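Local coordinates for suppressor of fused family protein (Neisseria gonorrhoeae, PDB 3K5J), which is of unknown function but resembles the N-terminal domain of human Suppressor of fused, and so may act by binding other proteins, at residues F117-P122 with F138-I143; P51-S56 with E66-S71; H78-A83 with I104-V109; P142-E147 with I173-T178. All coordinates share one frame; numbering follows the deposited sequence.

Contact 1 of 4, residues F117-P122 with F138-I143; sequences FLISLP and FWLLPI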
# COMPACT_ATOMS: atom_id res chain seq x y z
N PHE A 117 6.98 2.88 4.17
CA PHE A 117 6.16 3.37 3.07
C PHE A 117 5.83 4.83 3.29
O PHE A 117 5.68 5.26 4.41
CB PHE A 117 4.81 2.63 3.01
CG PHE A 117 4.89 1.13 2.78
CD1 PHE A 117 5.47 0.60 1.62
CD2 PHE A 117 4.26 0.25 3.65
CE1 PHE A 117 5.45 -0.75 1.38
CE2 PHE A 117 4.26 -1.10 3.42
CZ PHE A 117 4.86 -1.60 2.28
N LEU A 118 5.69 5.55 2.20
CA LEU A 118 5.07 6.86 2.16
C LEU A 118 3.66 6.73 1.60
O LEU A 118 3.48 6.22 0.50
CB LEU A 118 5.83 7.83 1.28
CG LEU A 118 5.27 9.25 1.09
CD1 LEU A 118 5.14 9.99 2.44
CD2 LEU A 118 6.04 10.06 0.02
N ILE A 119 2.66 7.12 2.39
CA ILE A 119 1.24 7.02 1.98
C ILE A 119 1.02 8.10 0.92
O ILE A 119 1.18 9.30 1.20
CB ILE A 119 0.26 7.17 3.16
CG1 ILE A 119 0.51 6.06 4.20
CG2 ILE A 119 -1.16 7.15 2.63
CD1 ILE A 119 -0.26 6.16 5.48
N SER A 120 0.73 7.66 -0.28
CA SER A 120 0.69 8.49 -1.48
C SER A 120 -0.60 8.38 -2.28
O SER A 120 -1.32 7.38 -2.18
CB SER A 120 1.86 8.10 -2.38
OG SER A 120 3.10 8.19 -1.70
N LEU A 121 -0.87 9.39 -3.09
CA LEU A 121 -1.92 9.26 -4.08
C LEU A 121 -1.50 8.18 -5.09
O LEU A 121 -0.31 7.91 -5.26
CB LEU A 121 -2.18 10.58 -4.78
CG LEU A 121 -2.77 11.68 -3.94
CD1 LEU A 121 -2.79 13.03 -4.66
CD2 LEU A 121 -4.17 11.30 -3.37
N PRO A 122 -2.48 7.53 -5.75
CA PRO A 122 -2.18 6.31 -6.55
C PRO A 122 -1.72 6.69 -7.96
O PRO A 122 -2.37 6.38 -8.96
CB PRO A 122 -3.52 5.57 -6.52
CG PRO A 122 -4.54 6.66 -6.46
CD PRO A 122 -3.93 7.66 -5.49
N PHE A 138 -5.18 4.53 -1.41
CA PHE A 138 -3.86 5.14 -1.33
C PHE A 138 -2.75 4.11 -1.54
O PHE A 138 -2.86 2.96 -1.14
CB PHE A 138 -3.64 5.88 0.03
CG PHE A 138 -4.55 7.05 0.26
CD1 PHE A 138 -5.15 7.74 -0.76
CD2 PHE A 138 -4.84 7.41 1.55
CE1 PHE A 138 -5.95 8.83 -0.48
CE2 PHE A 138 -5.68 8.49 1.83
CZ PHE A 138 -6.23 9.18 0.79
N TRP A 139 -1.65 4.59 -2.11
CA TRP A 139 -0.48 3.79 -2.46
C TRP A 139 0.56 3.82 -1.35
O TRP A 139 0.97 4.88 -0.88
CB TRP A 139 0.10 4.38 -3.74
CG TRP A 139 1.30 3.77 -4.29
CD1 TRP A 139 1.68 2.47 -4.18
CD2 TRP A 139 2.22 4.38 -5.18
NE1 TRP A 139 2.81 2.24 -4.92
CE2 TRP A 139 3.16 3.40 -5.55
CE3 TRP A 139 2.36 5.66 -5.70
CZ2 TRP A 139 4.20 3.65 -6.44
CZ3 TRP A 139 3.40 5.93 -6.56
CH2 TRP A 139 4.30 4.94 -6.92
N LEU A 140 0.94 2.63 -0.90
CA LEU A 140 2.07 2.45 0.01
C LEU A 140 3.37 2.36 -0.83
O LEU A 140 3.73 1.30 -1.32
CB LEU A 140 1.85 1.20 0.84
CG LEU A 140 0.69 1.24 1.83
CD1 LEU A 140 0.43 -0.11 2.45
CD2 LEU A 140 0.88 2.33 2.87
N LEU A 141 4.04 3.50 -0.98
CA LEU A 141 5.22 3.61 -1.83
C LEU A 141 6.47 3.33 -0.97
O LEU A 141 6.72 4.07 -0.01
CB LEU A 141 5.29 5.03 -2.39
CG LEU A 141 6.60 5.47 -3.04
CD1 LEU A 141 6.99 4.50 -4.17
CD2 LEU A 141 6.47 6.92 -3.53
N PRO A 142 7.25 2.28 -1.27
CA PRO A 142 8.47 2.08 -0.46
C PRO A 142 9.48 3.21 -0.62
O PRO A 142 9.72 3.67 -1.75
CB PRO A 142 9.05 0.76 -0.98
CG PRO A 142 7.98 0.14 -1.82
CD PRO A 142 7.09 1.25 -2.31
N ILE A 143 10.04 3.66 0.51
CA ILE A 143 11.06 4.69 0.47
C ILE A 143 12.31 4.21 1.21
O ILE A 143 12.24 3.32 2.04
CB ILE A 143 10.55 6.04 1.07
CG1 ILE A 143 10.28 5.97 2.56
CG2 ILE A 143 9.29 6.56 0.29
CD1 ILE A 143 9.95 7.35 3.23
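F117 lays one face of its ring over the flank of L140: CB of L140 stands 3.7 Å from the ring centroid in a CH-pi contact, 17° off the ring normal and offset toward the rim. F117 CG lies beside the backbone N (chi1 -62°), a turn that spreads the ring against the neighbouring strand, with P142 N at its edge. L140, branched at CG, meets the ring again with CD1, while CD2 lies 4.0 Å from CG1 of I119. The backbones pair as antiparallel neighbours within the mixed sheet of this Sufu-like fold, strand 116-120 against strand 135-143. L118 N gives a bond of 2.9 Å to L141 O, and S120 with W139 forms the next hydrogen-bonded pair. On the face bearing S120 and W139, the flat indole suits a place where CB of L141 packs over its centre and L121 O lies at its edge, 3.5 Å from W139 CE3. S120 is small enough to sit beside this indole, and in the conformer described its OG donates to L118 O at 3.0 Å. In that conformer L118 O has two donors, S120 OG from above one face of the carbonyl plane and L141 N from the opposite face.

Contact 2 of 4, residues P51-S56 with E66-S71; sequences PWVYVS and EFFIIS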
# COMPACT_ATOMS: atom_id res chain seq x y z
N PRO A 51 3.39 -6.17 -12.58
CA PRO A 51 3.54 -6.46 -11.17
C PRO A 51 2.30 -7.07 -10.54
O PRO A 51 1.30 -7.25 -11.21
CB PRO A 51 3.79 -5.08 -10.57
CG PRO A 51 2.95 -4.17 -11.41
CD PRO A 51 3.07 -4.76 -12.82
N TRP A 52 2.44 -7.41 -9.27
CA TRP A 52 1.38 -7.94 -8.44
C TRP A 52 0.89 -6.78 -7.56
O TRP A 52 1.70 -6.02 -7.06
CB TRP A 52 1.95 -9.02 -7.56
CG TRP A 52 2.56 -10.15 -8.35
CD1 TRP A 52 3.73 -10.14 -9.07
CD2 TRP A 52 2.00 -11.43 -8.51
NE1 TRP A 52 3.93 -11.36 -9.68
CE2 TRP A 52 2.88 -12.18 -9.35
CE3 TRP A 52 0.86 -12.04 -8.03
CZ2 TRP A 52 2.61 -13.49 -9.72
CZ3 TRP A 52 0.60 -13.33 -8.37
CH2 TRP A 52 1.48 -14.05 -9.21
N VAL A 53 -0.41 -6.65 -7.39
CA VAL A 53 -0.95 -5.62 -6.55
C VAL A 53 -1.73 -6.23 -5.40
O VAL A 53 -2.61 -7.06 -5.60
CB VAL A 53 -1.86 -4.62 -7.32
CG1 VAL A 53 -2.29 -3.45 -6.42
CG2 VAL A 53 -1.16 -4.12 -8.58
N TYR A 54 -1.42 -5.81 -4.18
CA TYR A 54 -2.07 -6.26 -2.96
C TYR A 54 -2.82 -5.10 -2.32
O TYR A 54 -2.21 -4.06 -2.04
CB TYR A 54 -1.06 -6.81 -1.97
CG TYR A 54 -0.35 -8.11 -2.38
CD1 TYR A 54 0.66 -8.10 -3.32
CD2 TYR A 54 -0.80 -9.33 -1.90
CE1 TYR A 54 1.27 -9.28 -3.72
CE2 TYR A 54 -0.18 -10.52 -2.28
CZ TYR A 54 0.86 -10.48 -3.20
OH TYR A 54 1.44 -11.68 -3.58
N VAL A 55 -4.14 -5.28 -2.10
CA VAL A 55 -5.01 -4.20 -1.71
C VAL A 55 -5.77 -4.57 -0.42
O VAL A 55 -6.32 -5.67 -0.32
CB VAL A 55 -6.06 -3.86 -2.82
CG1 VAL A 55 -6.89 -2.61 -2.39
CG2 VAL A 55 -5.40 -3.71 -4.21
N SER A 56 -5.81 -3.67 0.56
CA SER A 56 -6.60 -3.91 1.76
C SER A 56 -8.10 -3.76 1.52
O SER A 56 -8.51 -2.98 0.65
CB SER A 56 -6.17 -2.97 2.87
OG SER A 56 -6.49 -1.60 2.64
N GLU A 66 -8.45 2.77 1.93
CA GLU A 66 -7.70 1.52 1.88
C GLU A 66 -6.31 1.81 1.34
O GLU A 66 -6.03 2.93 0.87
CB GLU A 66 -8.38 0.53 0.94
CG GLU A 66 -9.80 0.15 1.30
CD GLU A 66 -10.03 -0.62 2.59
OE1 GLU A 66 -9.04 -1.07 3.22
OE2 GLU A 66 -11.23 -0.76 2.98
N PHE A 67 -5.45 0.79 1.38
CA PHE A 67 -4.04 0.93 1.01
C PHE A 67 -3.64 -0.21 0.07
O PHE A 67 -4.16 -1.33 0.17
CB PHE A 67 -3.17 0.89 2.26
CG PHE A 67 -3.49 1.98 3.25
CD1 PHE A 67 -3.03 3.27 3.03
CD2 PHE A 67 -4.36 1.76 4.29
CE1 PHE A 67 -3.37 4.28 3.89
CE2 PHE A 67 -4.72 2.81 5.14
CZ PHE A 67 -4.24 4.05 4.94
N PHE A 68 -2.69 0.04 -0.83
CA PHE A 68 -2.19 -1.02 -1.68
C PHE A 68 -0.69 -0.95 -1.87
O PHE A 68 -0.07 0.12 -1.80
CB PHE A 68 -2.90 -1.07 -3.06
CG PHE A 68 -2.70 0.13 -3.90
CD1 PHE A 68 -1.62 0.17 -4.79
CD2 PHE A 68 -3.56 1.19 -3.86
CE1 PHE A 68 -1.40 1.28 -5.58
CE2 PHE A 68 -3.34 2.29 -4.67
CZ PHE A 68 -2.27 2.35 -5.52
N ILE A 69 -0.12 -2.12 -2.16
CA ILE A 69 1.32 -2.33 -2.41
C ILE A 69 1.46 -2.89 -3.83
O ILE A 69 0.73 -3.85 -4.19
CB ILE A 69 1.93 -3.32 -1.40
CG1 ILE A 69 1.82 -2.80 0.03
CG2 ILE A 69 3.38 -3.66 -1.77
CD1 ILE A 69 1.93 -3.86 1.14
N ILE A 70 2.37 -2.29 -4.59
CA ILE A 70 2.71 -2.79 -5.94
C ILE A 70 4.03 -3.55 -5.83
O ILE A 70 5.04 -2.99 -5.43
CB ILE A 70 2.81 -1.67 -7.02
CG1 ILE A 70 1.68 -0.63 -6.89
CG2 ILE A 70 2.90 -2.29 -8.42
CD1 ILE A 70 1.86 0.57 -7.84
N SER A 71 4.00 -4.85 -6.13
CA SER A 71 5.13 -5.74 -5.87
C SER A 71 5.70 -6.33 -7.14
O SER A 71 4.95 -6.81 -8.00
CB SER A 71 4.71 -6.88 -4.96
OG SER A 71 5.81 -7.65 -4.54
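With OG between its backbone N and carbonyl carbon (chi1 69°), S56 holds its hydroxyl across the strand gap, while the chain of E66 bends at chi2 (-65°) to bring OE1 back to it. S56 OG donates to the anti lone pair of E66 OE1 at 2.7 Å and accepts from F67 N at 2.9 Å. A serine suits this place because one hydroxyl can serve as both donor and acceptor. The carboxylate is buried, and OE2 of E66 is held by Y4 and by the backbone N of G58 and G60. At the other end of the pair, P51 lies alongside I70, its CG 3.5 Å from CG2 of I70. Between these ends valines, compact and branched at CB, suit a strand that packs against F68: CG1 of V53 approaches CD1 of F68 at 4.0 Å, and CG2 of V55 lies 3.8 Å from CB of F68. Y54 N and I69 O make a bond of 2.9 Å, nearly straight at 172°. The tyrosine reaches helix 77-91, while its OH bonds to Q42 NE2 and T75 N. Alternating hydrogen-bonded and non-hydrogen-bonded pairs of this kind define an antiparallel sheet, here strands 52-57 and 65-71, joined through the short helix 60-63.

Contact 3 of 4, residues H78-A83 with I104-V109; sequences HIETLA and IGRPWV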
# COMPACT_ATOMS: atom_id res chain seq x y z
N HIS A 78 3.24 -9.32 1.75
CA HIS A 78 2.34 -8.18 1.67
C HIS A 78 1.00 -8.40 2.36
O HIS A 78 0.38 -7.45 2.86
CB HIS A 78 2.16 -7.74 0.22
CG HIS A 78 3.46 -7.42 -0.45
ND1 HIS A 78 4.42 -6.64 0.16
CD2 HIS A 78 3.97 -7.80 -1.65
CE1 HIS A 78 5.45 -6.54 -0.67
NE2 HIS A 78 5.21 -7.25 -1.76
N ILE A 79 0.56 -9.66 2.39
CA ILE A 79 -0.63 -10.02 3.10
C ILE A 79 -0.40 -9.79 4.61
O ILE A 79 -1.23 -9.19 5.31
CB ILE A 79 -1.05 -11.50 2.83
CG1 ILE A 79 -1.27 -11.71 1.33
CG2 ILE A 79 -2.30 -11.84 3.58
CD1 ILE A 79 -1.42 -13.18 0.94
N GLU A 80 0.78 -10.23 5.08
CA GLU A 80 1.17 -10.11 6.47
C GLU A 80 1.28 -8.61 6.86
O GLU A 80 0.79 -8.16 7.91
CB GLU A 80 2.52 -10.82 6.68
CG GLU A 80 2.55 -12.33 6.39
CD GLU A 80 3.92 -12.91 5.96
OE1 GLU A 80 4.97 -12.19 5.99
OE2 GLU A 80 3.91 -14.13 5.56
N THR A 81 1.91 -7.84 6.00
CA THR A 81 2.10 -6.39 6.24
C THR A 81 0.76 -5.69 6.34
O THR A 81 0.53 -4.89 7.25
CB THR A 81 2.92 -5.76 5.08
OG1 THR A 81 4.24 -6.30 5.15
CG2 THR A 81 2.97 -4.27 5.16
N LEU A 82 -0.16 -6.01 5.42
CA LEU A 82 -1.44 -5.32 5.42
C LEU A 82 -2.29 -5.68 6.65
O LEU A 82 -2.99 -4.81 7.17
CB LEU A 82 -2.19 -5.54 4.11
CG LEU A 82 -1.59 -4.82 2.90
CD1 LEU A 82 -2.21 -5.31 1.57
CD2 LEU A 82 -1.73 -3.31 3.01
N ALA A 83 -2.21 -6.92 7.15
CA ALA A 83 -2.88 -7.27 8.40
C ALA A 83 -2.34 -6.45 9.59
O ALA A 83 -3.08 -5.94 10.42
CB ALA A 83 -2.83 -8.77 8.70
N ILE A 104 7.33 -0.20 8.67
CA ILE A 104 6.91 -1.58 8.50
C ILE A 104 7.47 -2.48 9.59
O ILE A 104 6.93 -3.57 9.83
CB ILE A 104 7.36 -2.09 7.08
CG1 ILE A 104 6.87 -1.12 6.01
CG2 ILE A 104 6.95 -3.52 6.79
CD1 ILE A 104 7.49 -1.39 4.61
N GLY A 105 8.57 -2.05 10.18
CA GLY A 105 9.23 -2.80 11.26
C GLY A 105 10.14 -3.91 10.76
O GLY A 105 10.65 -4.72 11.56
N ARG A 106 10.33 -3.95 9.44
CA ARG A 106 11.14 -4.90 8.74
C ARG A 106 11.16 -4.45 7.27
O ARG A 106 10.38 -3.60 6.88
CB ARG A 106 10.54 -6.30 8.86
CG ARG A 106 9.25 -6.48 8.15
CD ARG A 106 8.77 -7.90 8.38
NE ARG A 106 7.63 -8.20 7.53
CZ ARG A 106 6.89 -9.29 7.64
NH1 ARG A 106 7.14 -10.18 8.65
NH2 ARG A 106 5.89 -9.44 6.75
N PRO A 107 12.05 -5.04 6.44
CA PRO A 107 12.01 -4.71 5.03
C PRO A 107 10.69 -5.07 4.39
O PRO A 107 10.09 -6.11 4.71
CB PRO A 107 13.15 -5.53 4.46
CG PRO A 107 14.07 -5.71 5.63
CD PRO A 107 13.17 -5.93 6.78
N TRP A 108 10.25 -4.27 3.43
CA TRP A 108 8.93 -4.53 2.82
C TRP A 108 8.89 -5.89 2.12
O TRP A 108 7.86 -6.53 2.11
CB TRP A 108 8.52 -3.39 1.87
CG TRP A 108 9.27 -3.26 0.60
CD1 TRP A 108 10.61 -3.00 0.43
CD2 TRP A 108 8.71 -3.30 -0.73
NE1 TRP A 108 10.90 -2.89 -0.91
CE2 TRP A 108 9.76 -3.06 -1.64
CE3 TRP A 108 7.41 -3.49 -1.24
CZ2 TRP A 108 9.55 -3.05 -3.03
CZ3 TRP A 108 7.20 -3.44 -2.59
CH2 TRP A 108 8.27 -3.28 -3.49
N VAL A 109 10.01 -6.25 1.47
CA VAL A 109 10.27 -7.61 1.03
C VAL A 109 11.70 -7.95 1.53
O VAL A 109 12.57 -7.06 1.61
CB VAL A 109 10.11 -7.81 -0.46
CG1 VAL A 109 8.69 -7.52 -0.92
CG2 VAL A 109 11.05 -6.96 -1.28
O HOH W 1 5.27 -5.63 2.67
O HOH W 2 7.15 -7.65 4.98
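A helix packed on an irregular loop makes this contact: H78, E80 and T81, in the first turns of helix 77-91, meet the connection that runs from strand 101-103 to strand 116-120. The imidazole of H78 reaches the loop with CE1, which lies 3.4 Å from CG1 of V109 and 3.7 Å from CE3 of W108. The two aromatic rings meet obliquely, their planes 32° apart. Histidine suits the place because its CE1 packs against apolar groups while both nitrogens are used, NE2 by S71 OG and ND1 by a water 2.8 Å away. That water also donates to T81 OG1 and W108 O, linking helix to loop. A second water accepts from NE of R106 at 2.7 Å and donates to T81 OG1. Farther out, where long side chains suit the more solvent-accessible border, the R106 chain runs extended from CG to NE and carries the guanidinium to E80. NH2 meets the anti lone pair of OE1 at 3.0 Å in a salt bridge; the donor angle is 144° and the two flat groups stand 72° apart. T81 OG1 also bonds to E77 O within the helix. T81, I104 and W108 pack on F117 of strand 116-120, while H78 and W108 touch I69 of strand 65-71.

Contact 4 of 4, residues P142-E147 with I173-T178; sequences PITQTE and INRAST. With SO4 (sulfate ion), chain D.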
# COMPACT_ATOMS: atom_id res chain seq x y z
N PRO A 142 7.25 2.28 -1.27
CA PRO A 142 8.47 2.08 -0.46
C PRO A 142 9.48 3.21 -0.62
O PRO A 142 9.72 3.67 -1.75
CB PRO A 142 9.05 0.76 -0.98
CG PRO A 142 7.98 0.14 -1.82
CD PRO A 142 7.09 1.25 -2.31
N ILE A 143 10.04 3.66 0.51
CA ILE A 143 11.06 4.69 0.47
C ILE A 143 12.31 4.21 1.21
O ILE A 143 12.24 3.32 2.04
CB ILE A 143 10.55 6.04 1.07
CG1 ILE A 143 10.28 5.97 2.56
CG2 ILE A 143 9.29 6.56 0.29
CD1 ILE A 143 9.95 7.35 3.23
N THR A 144 13.46 4.78 0.84
CA THR A 144 14.72 4.32 1.40
C THR A 144 14.83 4.85 2.84
O THR A 144 14.11 5.78 3.25
CB THR A 144 15.92 4.80 0.58
OG1 THR A 144 16.13 6.18 0.84
CG2 THR A 144 15.75 4.52 -0.93
N GLN A 145 15.78 4.30 3.59
CA GLN A 145 15.94 4.70 4.98
C GLN A 145 16.40 6.15 5.08
O GLN A 145 15.93 6.90 5.97
CB GLN A 145 16.88 3.76 5.73
CG GLN A 145 16.27 2.39 5.91
CD GLN A 145 17.15 1.47 6.69
OE1 GLN A 145 17.53 1.80 7.82
NE2 GLN A 145 17.38 0.26 6.17
N THR A 146 17.24 6.57 4.15
CA THR A 146 17.68 7.95 4.14
C THR A 146 16.60 8.93 3.66
O THR A 146 16.54 10.05 4.16
CB THR A 146 19.00 8.11 3.40
OG1 THR A 146 18.94 7.68 2.03
CG2 THR A 146 20.08 7.34 4.11
N GLU A 147 15.74 8.49 2.75
CA GLU A 147 14.54 9.26 2.41
C GLU A 147 13.62 9.46 3.60
O GLU A 147 13.07 10.55 3.78
CB GLU A 147 13.81 8.64 1.21
CG GLU A 147 14.58 8.78 -0.10
CD GLU A 147 14.10 7.90 -1.22
OE1 GLU A 147 13.22 7.04 -0.97
OE2 GLU A 147 14.62 8.08 -2.36
N ILE A 173 13.79 -3.23 -5.79
CA ILE A 173 14.04 -3.39 -4.37
C ILE A 173 15.36 -2.75 -3.89
O ILE A 173 15.55 -2.57 -2.67
CB ILE A 173 13.95 -4.84 -3.87
CG1 ILE A 173 15.08 -5.71 -4.44
CG2 ILE A 173 12.59 -5.45 -4.22
CD1 ILE A 173 15.20 -7.08 -3.80
N ASN A 174 16.21 -2.40 -4.84
CA ASN A 174 17.52 -1.77 -4.58
C ASN A 174 17.66 -0.45 -5.34
O ASN A 174 18.78 -0.03 -5.66
CB ASN A 174 18.67 -2.74 -4.95
CG ASN A 174 20.04 -2.20 -4.52
OD1 ASN A 174 20.19 -1.76 -3.38
ND2 ASN A 174 21.06 -2.28 -5.42
N ARG A 175 16.57 0.27 -5.64
CA ARG A 175 16.74 1.54 -6.33
C ARG A 175 17.61 2.48 -5.51
O ARG A 175 17.61 2.42 -4.28
CB ARG A 175 15.41 2.21 -6.65
CG ARG A 175 14.62 2.71 -5.48
CD ARG A 175 13.52 3.69 -5.94
NE ARG A 175 12.69 4.15 -4.84
CZ ARG A 175 12.98 5.16 -4.02
NH1 ARG A 175 14.10 5.90 -4.15
NH2 ARG A 175 12.12 5.46 -3.05
N ALA A 176 18.29 3.40 -6.18
CA ALA A 176 19.06 4.40 -5.49
C ALA A 176 18.17 5.35 -4.71
O ALA A 176 17.04 5.69 -5.13
CB ALA A 176 19.90 5.20 -6.47
N SER A 177 18.67 5.80 -3.59
CA SER A 177 18.03 6.94 -2.91
C SER A 177 18.05 8.18 -3.76
O SER A 177 18.98 8.38 -4.56
CB SER A 177 18.73 7.29 -1.61
OG SER A 177 18.41 6.35 -0.62
N THR A 178 17.06 9.05 -3.56
CA THR A 178 16.94 10.34 -4.24
C THR A 178 17.46 11.51 -3.41
O THR A 178 17.43 12.65 -3.88
CB THR A 178 15.49 10.63 -4.60
OG1 THR A 178 14.68 10.75 -3.41
CG2 THR A 178 14.99 9.59 -5.56
S SO4 D . 20.10 4.27 1.52
O1 SO4 D . 21.38 4.69 2.04
O2 SO4 D . 19.05 4.96 2.17
O3 SO4 D . 20.14 4.65 0.09
O4 SO4 D . 19.95 2.80 1.61
O HOH W 3 10.44 2.57 -4.21
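The guanidinium of R175 presents its NH1-NH2 edge to the carboxylate of E147, the two flat groups 27° from coplanar, while CG2 of T144 lies over one guanidinium face. NH1 reaches OE2 at 2.9 Å in a straight bond (179°), and NH2 reaches OE1 at 2.8 Å; both use syn lone pairs, making an end-on, two-nitrogen salt bridge. Along the same guanidinium's edge, NH2 also meets a lone pair of P142 O at 3.3 Å, in the carbonyl plane, and a water joins NE to that oxygen. R175 is extended from CG to NE, which carries its charge from the loop to the carboxylate.

E147 also closes the start of helix 145-150. T144 is the N-cap of this helix: its OG1 accepts from E147 N at 3.0 Å, and its backbone N gives a bond to E147 OE1, which together make a capping box. Threonine suits the cap because its short side chain can fold back to the helix N-H. On the loop side, T178 N and OG1 both donate to E147 OE2, so three donors grip that one oxygen. So many donors probably favour the charged form of this buried glutamate.

In the conformer described, S177 OG lies 2.7 Å from T144 OG1. A sulfate, probably from the crystallisation liquor, sits at the N-terminal end of the helix, where the helix dipole would be expected to attract it; T146 binds its O2 through the backbone N, at 3.1 Å, and through OG1, at 2.7 Å.

How the contacts relate
Along the chain, contact 2 closes first, contact 3 follows, and contact 1 opens before contact 4, which begins on P142 and I143 where contact 1 ends. Contacts 1 and 2, with centres about 10 Å apart, belong to one sheet: strands 65-71 and 135-143 lie side by side in parallel, probably hydrogen-bonded through L140 N to F68 O and F138 N to E66 O. The centre of contact 3 is about 11 Å from that of contact 2 and 13 Å from that of contact 1, its helix and loop packed on the sheet through H78, I104 and W108. Contact 4 is more peripheral, about 19 Å from contact 2 between centres, and ties the C-terminal loop to the end of strand 135-143. Together they join sheet, helix and C-terminal loop into one compact domain.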